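PDB 3RJA: carbohydrate oxidase from Microdochium nivale, which oxidises the C1 hydroxyl of mono-, oligo- and polysaccharides to the corresponding lactones, using FAD and reducing molecular oxygen to hydrogen peroxide. Local coordinates for residues A5-A10 / P37-Q42; Q44-I49 / T164-D169; V63-G68 / F194-V199. All coordinates share one frame; numbering follows the deposited sequence.

Contact 1 of 3, residues A5-A10 / P37-Q42; sequences ACLSAA and PTAIAQ. With ABL ((2R,3R,4R,5R)-4,5-dihydroxy-2-(hydroxymethyl)-6-oxopiperidin-3-yl beta-D-glucopyranoside), chain H.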
loop_
_atom_site.group_PDB
_atom_site.type_symbol
_atom_site.label_atom_id
_atom_site.label_comp_id
_atom_site.label_asym_id
_atom_site.label_seq_id
_atom_site.Cartn_x
_atom_site.Cartn_y
_atom_site.Cartn_z
ATOM N N ALA A 5 10.706 28.130 -16.235
ATOM C CA ALA A 5 10.744 28.553 -17.645
ATOM C C ALA A 5 10.626 27.338 -18.550
ATOM O O ALA A 5 9.853 27.346 -19.500
ATOM C CB ALA A 5 12.046 29.291 -17.935
ATOM N N CYS A 6 11.369 26.280 -18.218
ATOM C CA CYS A 6 11.357 25.049 -19.027
ATOM C C CYS A 6 9.972 24.423 -19.084
ATOM O O CYS A 6 9.527 24.008 -20.144
ATOM C CB CYS A 6 12.349 24.008 -18.487
ATOM S SG CYS A 6 12.488 22.549 -19.552
ATOM N N LEU A 7 9.313 24.327 -17.932
ATOM C CA LEU A 7 8.002 23.719 -17.864
ATOM C C LEU A 7 6.970 24.585 -18.608
ATOM O O LEU A 7 6.123 24.069 -19.340
ATOM C CB LEU A 7 7.588 23.519 -16.393
ATOM C CG LEU A 7 8.356 22.441 -15.647
ATOM C CD1 LEU A 7 8.124 22.533 -14.131
ATOM C CD2 LEU A 7 8.061 21.014 -16.195
ATOM N N SER A 8 7.050 25.898 -18.413
ATOM C CA SER A 8 6.099 26.812 -19.042
ATOM C C SER A 8 6.243 26.836 -20.570
ATOM O O SER A 8 5.240 26.855 -21.270
ATOM C CB SER A 8 6.225 28.201 -18.444
ATOM O OG SER A 8 5.460 28.259 -17.261
ATOM N N ALA A 9 7.485 26.801 -21.064
ATOM C CA ALA A 9 7.786 26.705 -22.504
ATOM C C ALA A 9 7.152 25.494 -23.152
ATOM O O ALA A 9 6.798 25.549 -24.326
ATOM C CB ALA A 9 9.310 26.668 -22.741
ATOM N N ALA A 10 7.010 24.406 -22.387
ATOM C CA ALA A 10 6.388 23.159 -22.878
ATOM C C ALA A 10 4.894 23.070 -22.617
ATOM O O ALA A 10 4.276 22.030 -22.869
ATOM C CB ALA A 10 7.103 21.933 -22.273
ATOM N N PRO A 37 10.012 20.753 -3.038
ATOM C CA PRO A 37 10.451 20.453 -4.409
ATOM C C PRO A 37 11.010 21.716 -5.041
ATOM O O PRO A 37 10.663 22.824 -4.609
ATOM C CB PRO A 37 9.169 20.013 -5.132
ATOM C CG PRO A 37 8.144 19.840 -4.078
ATOM C CD PRO A 37 8.556 20.659 -2.872
ATOM N N THR A 38 11.903 21.581 -6.019
ATOM C CA THR A 38 12.315 22.792 -6.711
ATOM C C THR A 38 11.144 23.434 -7.486
ATOM O O THR A 38 11.070 24.664 -7.610
ATOM C CB THR A 38 13.540 22.600 -7.613
ATOM O OG1 THR A 38 13.908 23.875 -8.124
ATOM C CG2 THR A 38 13.263 21.633 -8.770
ATOM N N ALA A 39 10.247 22.585 -7.999
ATOM C CA ALA A 39 9.055 23.040 -8.681
ATOM C C ALA A 39 8.021 21.931 -8.694
ATOM O O ALA A 39 8.383 20.763 -8.623
ATOM C CB ALA A 39 9.397 23.490 -10.146
ATOM N N ILE A 40 6.740 22.306 -8.793
ATOM C CA ILE A 40 5.664 21.341 -8.916
ATOM C C ILE A 40 4.951 21.498 -10.265
ATOM O O ILE A 40 4.339 22.542 -10.522
ATOM C CB ILE A 40 4.648 21.473 -7.783
ATOM C CG1 ILE A 40 5.342 21.515 -6.402
ATOM C CG2 ILE A 40 3.622 20.306 -7.834
ATOM C CD1 ILE A 40 4.316 21.624 -5.219
ATOM N N ALA A 41 5.047 20.453 -11.112
ATOM C CA ALA A 41 4.339 20.353 -12.393
ATOM C C ALA A 41 2.999 19.654 -12.146
ATOM O O ALA A 41 2.966 18.453 -11.819
ATOM C CB ALA A 41 5.145 19.558 -13.403
ATOM N N GLN A 42 1.907 20.406 -12.276
ATOM C CA GLN A 42 0.573 19.866 -12.008
ATOM C C GLN A 42 0.008 19.399 -13.360
ATOM O O GLN A 42 -0.639 20.183 -14.085
ATOM C CB GLN A 42 -0.316 20.933 -11.377
ATOM C CG GLN A 42 -1.620 20.388 -10.775
ATOM C CD GLN A 42 -2.591 21.493 -10.390
ATOM O OE1 GLN A 42 -2.665 21.908 -9.213
ATOM N NE2 GLN A 42 -3.338 21.970 -11.361
HETATM C C1A ABL H . -1.217 26.983 -9.036
HETATM O O1A ABL H . -0.506 26.983 -8.004
HETATM C C2A ABL H . -2.148 28.151 -9.370
HETATM O O2A ABL H . -2.506 28.757 -8.131
HETATM C C3A ABL H . -3.438 27.647 -10.037
HETATM O O3A ABL H . -4.208 28.794 -10.440
HETATM C C4A ABL H . -3.109 26.824 -11.251
HETATM O O1 ABL H . -4.315 26.345 -11.875
HETATM C C5A ABL H . -2.390 25.564 -10.697
HETATM N N5 ABL H . -1.209 25.946 -9.903
HETATM C C6A ABL H . -1.878 24.694 -11.868
HETATM O O6A ABL H . -1.456 25.508 -12.947
HETATM C C1 ABL H . -4.698 26.751 -13.212
HETATM C C2 ABL H . -6.001 26.023 -13.597
HETATM O O2 ABL H . -5.814 24.605 -13.557
HETATM C C3 ABL H . -6.451 26.438 -14.991
HETATM O O3 ABL H . -7.744 25.899 -15.192
HETATM C C4 ABL H . -6.434 27.992 -15.137
HETATM O O4 ABL H . -6.641 28.353 -16.495
HETATM C C5 ABL H . -5.099 28.571 -14.655
HETATM O O5 ABL H . -4.919 28.141 -13.297
HETATM C C6 ABL H . -4.968 30.093 -14.804
HETATM O O6 ABL H . -5.971 30.847 -14.177
#

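Contact 2 of 3, residues Q44-I49 / T164-D169; sequences QTTAHI and TVVLAD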
loop_
_atom_site.group_PDB
_atom_site.type_symbol
_atom_site.label_atom_id
_atom_site.label_comp_id
_atom_site.label_asym_id
_atom_site.label_seq_id
_atom_site.Cartn_x
_atom_site.Cartn_y
_atom_site.Cartn_z
ATOM N N GLN A 44 -1.771 17.528 -16.649
ATOM C CA GLN A 44 -3.120 17.201 -17.098
ATOM C C GLN A 44 -3.127 16.061 -18.127
ATOM O O GLN A 44 -4.137 15.379 -18.304
ATOM C CB GLN A 44 -3.809 18.460 -17.693
ATOM C CG GLN A 44 -4.139 19.527 -16.643
ATOM C CD GLN A 44 -5.297 19.121 -15.696
ATOM O OE1 GLN A 44 -6.106 18.242 -16.023
ATOM N NE2 GLN A 44 -5.365 19.753 -14.523
ATOM N N THR A 45 -2.008 15.843 -18.802
ATOM C CA THR A 45 -1.945 14.858 -19.886
ATOM C C THR A 45 -0.645 14.045 -19.825
ATOM O O THR A 45 0.313 14.439 -19.133
ATOM C CB THR A 45 -1.907 15.560 -21.255
ATOM O OG1 THR A 45 -0.672 16.295 -21.363
ATOM C CG2 THR A 45 -3.127 16.516 -21.458
ATOM N N THR A 46 -0.590 12.953 -20.599
ATOM C CA THR A 46 0.624 12.161 -20.725
ATOM C C THR A 46 1.786 13.016 -21.252
ATOM O O THR A 46 2.923 12.936 -20.737
ATOM C CB THR A 46 0.394 10.910 -21.598
ATOM O OG1 THR A 46 -0.660 10.132 -21.004
ATOM C CG2 THR A 46 1.676 10.029 -21.676
ATOM N N ALA A 47 1.480 13.870 -22.234
ATOM C CA ALA A 47 2.446 14.749 -22.854
ATOM C C ALA A 47 3.089 15.706 -21.831
ATOM O O ALA A 47 4.297 15.994 -21.910
ATOM C CB ALA A 47 1.763 15.542 -24.006
ATOM N N HIS A 48 2.295 16.203 -20.880
ATOM C CA HIS A 48 2.826 17.015 -19.785
ATOM C C HIS A 48 3.860 16.234 -18.968
ATOM O O HIS A 48 4.942 16.764 -18.645
ATOM C CB HIS A 48 1.705 17.463 -18.853
ATOM C CG HIS A 48 0.822 18.534 -19.421
ATOM N ND1 HIS A 48 -0.428 18.813 -18.898
ATOM C CD2 HIS A 48 1.003 19.395 -20.460
ATOM C CE1 HIS A 48 -0.980 19.798 -19.596
ATOM N NE2 HIS A 48 -0.139 20.162 -20.553
ATOM N N ILE A 49 3.503 14.990 -18.602
ATOM C CA ILE A 49 4.398 14.120 -17.824
ATOM C C ILE A 49 5.723 13.968 -18.579
ATOM O O ILE A 49 6.807 14.159 -17.999
ATOM C CB ILE A 49 3.751 12.729 -17.489
ATOM C CG1 ILE A 49 2.468 12.910 -16.618
ATOM C CG2 ILE A 49 4.784 11.798 -16.774
ATOM C CD1 ILE A 49 1.601 11.631 -16.469
ATOM N N THR A 164 0.800 2.261 -19.692
ATOM C CA THR A 164 1.536 3.185 -20.518
ATOM C C THR A 164 2.535 3.837 -19.578
ATOM O O THR A 164 2.186 4.242 -18.466
ATOM C CB THR A 164 0.592 4.239 -21.141
ATOM O OG1 THR A 164 -0.404 3.552 -21.920
ATOM C CG2 THR A 164 1.353 5.193 -22.061
ATOM N N VAL A 165 3.788 3.919 -19.985
ATOM C CA VAL A 165 4.817 4.400 -19.047
ATOM C C VAL A 165 5.672 5.456 -19.728
ATOM O O VAL A 165 6.107 5.268 -20.873
ATOM C CB VAL A 165 5.724 3.245 -18.577
ATOM C CG1 VAL A 165 6.656 3.693 -17.442
ATOM C CG2 VAL A 165 4.913 2.050 -18.153
ATOM N N VAL A 166 5.937 6.550 -19.021
ATOM C CA VAL A 166 6.948 7.540 -19.439
ATOM C C VAL A 166 8.291 7.139 -18.845
ATOM O O VAL A 166 8.431 7.067 -17.601
ATOM C CB VAL A 166 6.569 8.975 -18.965
ATOM C CG1 VAL A 166 7.667 10.005 -19.359
ATOM C CG2 VAL A 166 5.236 9.374 -19.521
ATOM N N LEU A 167 9.275 6.866 -19.707
ATOM C CA LEU A 167 10.603 6.432 -19.241
ATOM C C LEU A 167 11.504 7.608 -18.911
ATOM O O LEU A 167 11.189 8.736 -19.294
ATOM C CB LEU A 167 11.300 5.521 -20.273
ATOM C CG LEU A 167 10.542 4.263 -20.691
ATOM C CD1 LEU A 167 11.371 3.405 -21.675
ATOM C CD2 LEU A 167 10.076 3.430 -19.475
ATOM N N ALA A 168 12.657 7.318 -18.287
ATOM C CA ALA A 168 13.644 8.358 -17.905
ATOM C C ALA A 168 14.213 9.166 -19.081
ATOM O O ALA A 168 14.568 10.353 -18.934
ATOM C CB ALA A 168 14.786 7.739 -17.070
ATOM N N ASP A 169 14.279 8.537 -20.248
ATOM C CA ASP A 169 14.771 9.211 -21.446
ATOM C C ASP A 169 13.694 10.014 -22.176
ATOM O O ASP A 169 13.962 10.580 -23.246
ATOM C CB ASP A 169 15.444 8.211 -22.395
ATOM C CG ASP A 169 14.470 7.170 -22.994
ATOM O OD1 ASP A 169 13.242 7.190 -22.731
ATOM O OD2 ASP A 169 14.967 6.315 -23.764
#

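Contact 3 of 3, residues V63-G68 / F194-V199; sequences VSAKSG and FGIVAV. With FAD (flavin-adenine dinucleotide), chain B.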
loop_
_atom_site.group_PDB
_atom_site.type_symbol
_atom_site.label_atom_id
_atom_site.label_comp_id
_atom_site.label_asym_id
_atom_site.label_seq_id
_atom_site.Cartn_x
_atom_site.Cartn_y
_atom_site.Cartn_z
ATOM N N VAL A 63 13.567 13.533 -10.608
ATOM C CA VAL A 63 12.134 13.728 -10.734
ATOM C C VAL A 63 11.335 12.673 -9.944
ATOM O O VAL A 63 11.631 11.483 -9.993
ATOM C CB VAL A 63 11.691 13.942 -12.231
ATOM C CG1 VAL A 63 12.361 12.993 -13.139
ATOM C CG2 VAL A 63 10.171 13.867 -12.402
ATOM N N SER A 64 10.340 13.129 -9.180
ATOM C CA SER A 64 9.509 12.179 -8.445
ATOM C C SER A 64 8.023 12.416 -8.723
ATOM O O SER A 64 7.554 13.563 -8.702
ATOM C CB SER A 64 9.853 12.244 -6.950
ATOM O OG SER A 64 11.206 11.792 -6.724
ATOM N N ALA A 65 7.279 11.334 -8.987
ATOM C CA ALA A 65 5.804 11.454 -9.155
ATOM C C ALA A 65 5.062 11.366 -7.814
ATOM O O ALA A 65 5.428 10.575 -6.944
ATOM C CB ALA A 65 5.300 10.416 -10.102
ATOM N N LYS A 66 4.042 12.193 -7.638
ATOM C CA LYS A 66 3.195 12.106 -6.449
ATOM C C LYS A 66 1.787 11.892 -6.970
ATOM O O LYS A 66 1.310 12.694 -7.758
ATOM C CB LYS A 66 3.251 13.390 -5.583
ATOM C CG LYS A 66 2.543 13.240 -4.206
ATOM C CD LYS A 66 3.138 14.175 -3.100
ATOM C CE LYS A 66 2.613 15.618 -3.232
ATOM N NZ LYS A 66 1.153 15.708 -3.072
ATOM N N SER A 67 1.146 10.806 -6.531
ATOM C CA SER A 67 -0.165 10.418 -7.008
ATOM C C SER A 67 -1.185 10.797 -5.904
ATOM O O SER A 67 -1.763 11.880 -5.958
ATOM C CB SER A 67 -0.143 8.913 -7.325
ATOM O OG SER A 67 -1.406 8.408 -7.682
ATOM N N GLY A 68 -1.383 9.935 -4.893
ATOM C CA GLY A 68 -2.250 10.283 -3.757
ATOM C C GLY A 68 -1.486 10.909 -2.589
ATOM O O GLY A 68 -2.099 11.419 -1.638
ATOM N N PHE A 194 10.846 2.541 -12.232
ATOM C CA PHE A 194 11.093 2.354 -13.674
ATOM C C PHE A 194 10.575 3.392 -14.638
ATOM O O PHE A 194 10.902 3.339 -15.820
ATOM C CB PHE A 194 10.673 0.945 -14.096
ATOM C CG PHE A 194 11.307 -0.126 -13.226
ATOM C CD1 PHE A 194 12.686 -0.343 -13.285
ATOM C CD2 PHE A 194 10.529 -0.855 -12.293
ATOM C CE1 PHE A 194 13.308 -1.298 -12.445
ATOM C CE2 PHE A 194 11.148 -1.818 -11.434
ATOM C CZ PHE A 194 12.532 -2.035 -11.529
ATOM N N GLY A 195 9.775 4.334 -14.135
ATOM C CA GLY A 195 9.283 5.455 -14.952
ATOM C C GLY A 195 8.110 6.048 -14.253
ATOM O O GLY A 195 7.901 5.776 -13.064
ATOM N N ILE A 196 7.319 6.857 -14.960
ATOM C CA ILE A 196 6.084 7.398 -14.360
ATOM C C ILE A 196 4.928 6.747 -15.136
ATOM O O ILE A 196 4.795 6.958 -16.363
ATOM C CB ILE A 196 6.058 8.933 -14.413
ATOM C CG1 ILE A 196 7.259 9.483 -13.639
ATOM C CG2 ILE A 196 4.698 9.493 -13.880
ATOM C CD1 ILE A 196 7.466 10.977 -13.721
ATOM N N VAL A 197 4.145 5.910 -14.460
ATOM C CA VAL A 197 3.000 5.282 -15.123
ATOM C C VAL A 197 1.984 6.378 -15.437
ATOM O O VAL A 197 1.611 7.171 -14.547
ATOM C CB VAL A 197 2.337 4.166 -14.283
ATOM C CG1 VAL A 197 1.070 3.598 -15.024
ATOM C CG2 VAL A 197 3.360 3.041 -13.980
ATOM N N ALA A 198 1.563 6.427 -16.707
ATOM C CA ALA A 198 0.661 7.477 -17.227
ATOM C C ALA A 198 -0.761 6.943 -17.446
ATOM O O ALA A 198 -1.722 7.719 -17.448
ATOM C CB ALA A 198 1.214 8.046 -18.567
ATOM N N VAL A 199 -0.883 5.628 -17.654
ATOM C CA VAL A 199 -2.205 4.972 -17.729
ATOM C C VAL A 199 -2.077 3.587 -17.097
ATOM O O VAL A 199 -1.130 2.833 -17.418
ATOM C CB VAL A 199 -2.712 4.793 -19.199
ATOM C CG1 VAL A 199 -4.110 4.146 -19.250
ATOM C CG2 VAL A 199 -2.718 6.128 -19.969
HETATM P PA FAD B . 2.547 8.625 -3.350
HETATM O O1A FAD B . 1.976 9.651 -4.292
HETATM O O2A FAD B . 3.175 9.189 -2.101
HETATM O O5B FAD B . 3.644 7.756 -4.134
HETATM C C5B FAD B . 4.142 6.557 -3.549
HETATM C C4B FAD B . 5.344 6.071 -4.376
HETATM O O4B FAD B . 4.912 5.725 -5.693
HETATM C C3B FAD B . 6.425 7.138 -4.542
HETATM O O3B FAD B . 7.687 6.489 -4.712
HETATM C C2B FAD B . 6.025 7.769 -5.872
HETATM O O2B FAD B . 7.035 8.467 -6.562
HETATM C C1B FAD B . 5.561 6.537 -6.635
HETATM N N9A FAD B . 4.607 6.914 -7.673
HETATM C C8A FAD B . 3.489 7.734 -7.557
HETATM N N7A FAD B . 2.909 7.795 -8.785
HETATM C C5A FAD B . 3.608 7.031 -9.640
HETATM C C6A FAD B . 3.441 6.759 -11.001
HETATM N N6A FAD B . 2.407 7.288 -11.694
HETATM N N1A FAD B . 4.344 5.901 -11.605
HETATM C C2A FAD B . 5.411 5.367 -10.889
HETATM N N3A FAD B . 5.602 5.666 -9.555
HETATM C C4A FAD B . 4.692 6.481 -8.950
HETATM N N1 FAD B . -1.709 0.040 1.769
HETATM C C2 FAD B . -2.278 -1.211 1.505
HETATM O O2 FAD B . -1.675 -2.075 0.857
HETATM N N3 FAD B . -3.581 -1.423 1.948
HETATM C C4 FAD B . -4.393 -0.466 2.525
HETATM O O4 FAD B . -5.593 -0.707 2.788
HETATM C C4X FAD B . -3.725 0.836 2.837
HETATM N N5 FAD B . -4.410 1.812 3.407
HETATM C C5X FAD B . -3.859 3.056 3.611
HETATM C C6 FAD B . -4.637 4.118 4.139
HETATM C C7 FAD B . -4.133 5.403 4.220
HETATM C C7M FAD B . -4.983 6.547 4.811
HETATM C C8 FAD B . -2.867 5.677 3.650
HETATM C C8M FAD B . -2.281 7.075 3.691
HETATM C C9 FAD B . -2.067 4.641 3.192
HETATM C C9A FAD B . -2.552 3.319 3.139
HETATM N N10 FAD B . -1.814 2.265 2.545
HETATM C C10 FAD B . -2.344 0.987 2.461
HETATM C "C1'" FAD B . -0.422 2.532 2.058
HETATM C "C2'" FAD B . -0.425 2.827 0.565
HETATM O "O2'" FAD B . -0.632 1.616 -0.152
HETATM C "C3'" FAD B . 0.913 3.396 0.149
HETATM O "O3'" FAD B . 1.240 4.508 0.955
HETATM C "C4'" FAD B . 0.870 3.781 -1.339
HETATM O "O4'" FAD B . 2.163 3.732 -1.860
HETATM C "C5'" FAD B . 0.238 5.160 -1.551
HETATM O "O5'" FAD B . 0.197 5.453 -2.920
HETATM P P FAD B . 0.087 7.007 -3.380
HETATM O O1P FAD B . -0.046 7.101 -4.871
HETATM O O2P FAD B . -1.061 7.680 -2.627
HETATM O O3P FAD B . 1.481 7.547 -2.809
#

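Contact 1 of 3, residues A5-A10 / P37-Q42
L7 packs against A39 and A41, two alanines on one side of strand 39-42, and so joins the N-terminal helix 2-9 to an outermost strand of the three-stranded parallel sheet in the FAD-binding domain. The leucine shows how a single methyl can bridge alternate residues of a strand. Its CB points toward the strand but makes no close approach to it; contact begins only beyond CG, where the chain forks. With CG beside the backbone N (chi1 -71°) and CD1 extended away from CA (chi2 166°), the CD1 methyl is carried out to the strand and meets A39 CB at 4.3 Å. The same methyl comes equally close to A41 CB, and so spans both alanines. The join is purely apolar and rather light, all three residues being buried. Around it, L7 also touches I14, L84 of the central strand, and A52 and C55 of helix 46-58; a disulfide from C6 to C55 ties the two helices together covalently. The I40 CB leaves the strand on the other side, and its side chain touches D15 and M85. At the strand's end, Q42 belongs to a pocket holding one copy of the substrate analogue, which is also hydrogen-bonded to T19 OG1 and I16 N. The leucine's second branch adds another touch: L7 CD2 lies 4.3 Å from A41 CB.

Contact 2 of 3, residues Q44-I49 / T164-D169
T46 and I49, one helical turn apart, close on V166 of strand 160-166 at the start of helix 46-58, both CB atoms directed toward the strand. Q44, ahead of the helix, gives its backbone N-H to H48 ND1 at 2.9 Å. The donor lies in the imidazole plane and holds the ring in place; accepting at ND1 is consistent with the proton of a neutral ring sitting on NE2. T45 is the N-cap: its OG1 accepts from H48 N at 3.0 Å, a nearly straight bond (159°) that serves an amide of the first turn. The same OG1 is a neighbour of the H48 ring, 3.3 Å above its plane and offset toward the rim, while the H48 side chain also packs on P13 and T43. T46 follows, presenting its methyl to the strand, with CG2 4.2 Å from V166 CG2. The A47 CB points away from the strand. I49 supplies the tighter contact: its CG2, anti to the backbone N, reaches V166 CG2 at 3.7 Å, the two branched side chains meeting at a slant. V166 thus turns a single methyl to both helical residues. Helix 46-58 of the FAD-binding domain lies in this way on three strands of the antiparallel sheet: 160-166 through V166, 172-176 where T46 touches I172, and 196-206 where T46 meets A198 and I49 meets I196.

Contact 3 of 3, residues V63-G68 / F194-V199
The backbones of A65 and I196 pass with their CA atoms 6.6 Å apart, too far for backbone pairing; strand 63-66 belongs to the parallel sheet and strand 196-206 to the antiparallel one. Side chains fill the interval. I196 forks across it: its CG2 lies 3.9 Å from A65 CB, while CD1 at the other end extends to V63 CG2 at 4.2 Å. V63 offers that methyl because CG2 is anti to the backbone N, at the cost of CG1 standing between N and the carbonyl carbon (chi1 44°). A65 is shared with the cofactor, its CB resting 3.8 Å from both N7A and C5A of the FAD adenine. As in the FAD-binding fold shared by the vanillyl-alcohol oxidase (PCMH-type) flavoenzymes, two sheets meet here and the adenosine end of FAD lies between them. From one sheet, V197 pairs with the adenine through its backbone: N donates to FAD N1A at 2.9 Å, and FAD N6A donates back to V197 O at 3.0 Å. From the other, A65 O accepts from the ribose hydroxyl O2B at 2.7 Å. As the strand runs out into a loop, the amides turn to the diphosphate, S67 N binding FAD O1A at 2.7 Å and G68 N pointing almost straight at O1P (177°). S67 OG is held by P108 O, and the bent chain of K66 brings NZ to D25 O and Q87 OE1.

How the contacts relate
Each contact involves one element of a beta-alpha-beta unit: strand 39-42 in contact 1, helix 46-58 in contact 2 and strand 63-66 in contact 3. These follow one another in the chain, the two strands being the outer members of the parallel sheet with strand 84-87 between them. Contact 1 closes before the others open, its centre about 14 Å from that of contact 2 and 15 Å from that of contact 3. Contacts 2 and 3 alternate along the chain; their centres are 8 Å apart, and they touch: strands 160-166 and 196-206 are bonded neighbours, and I49 packs on I196. Helix and strand of the unit thus meet the antiparallel sheet together, beside the FAD.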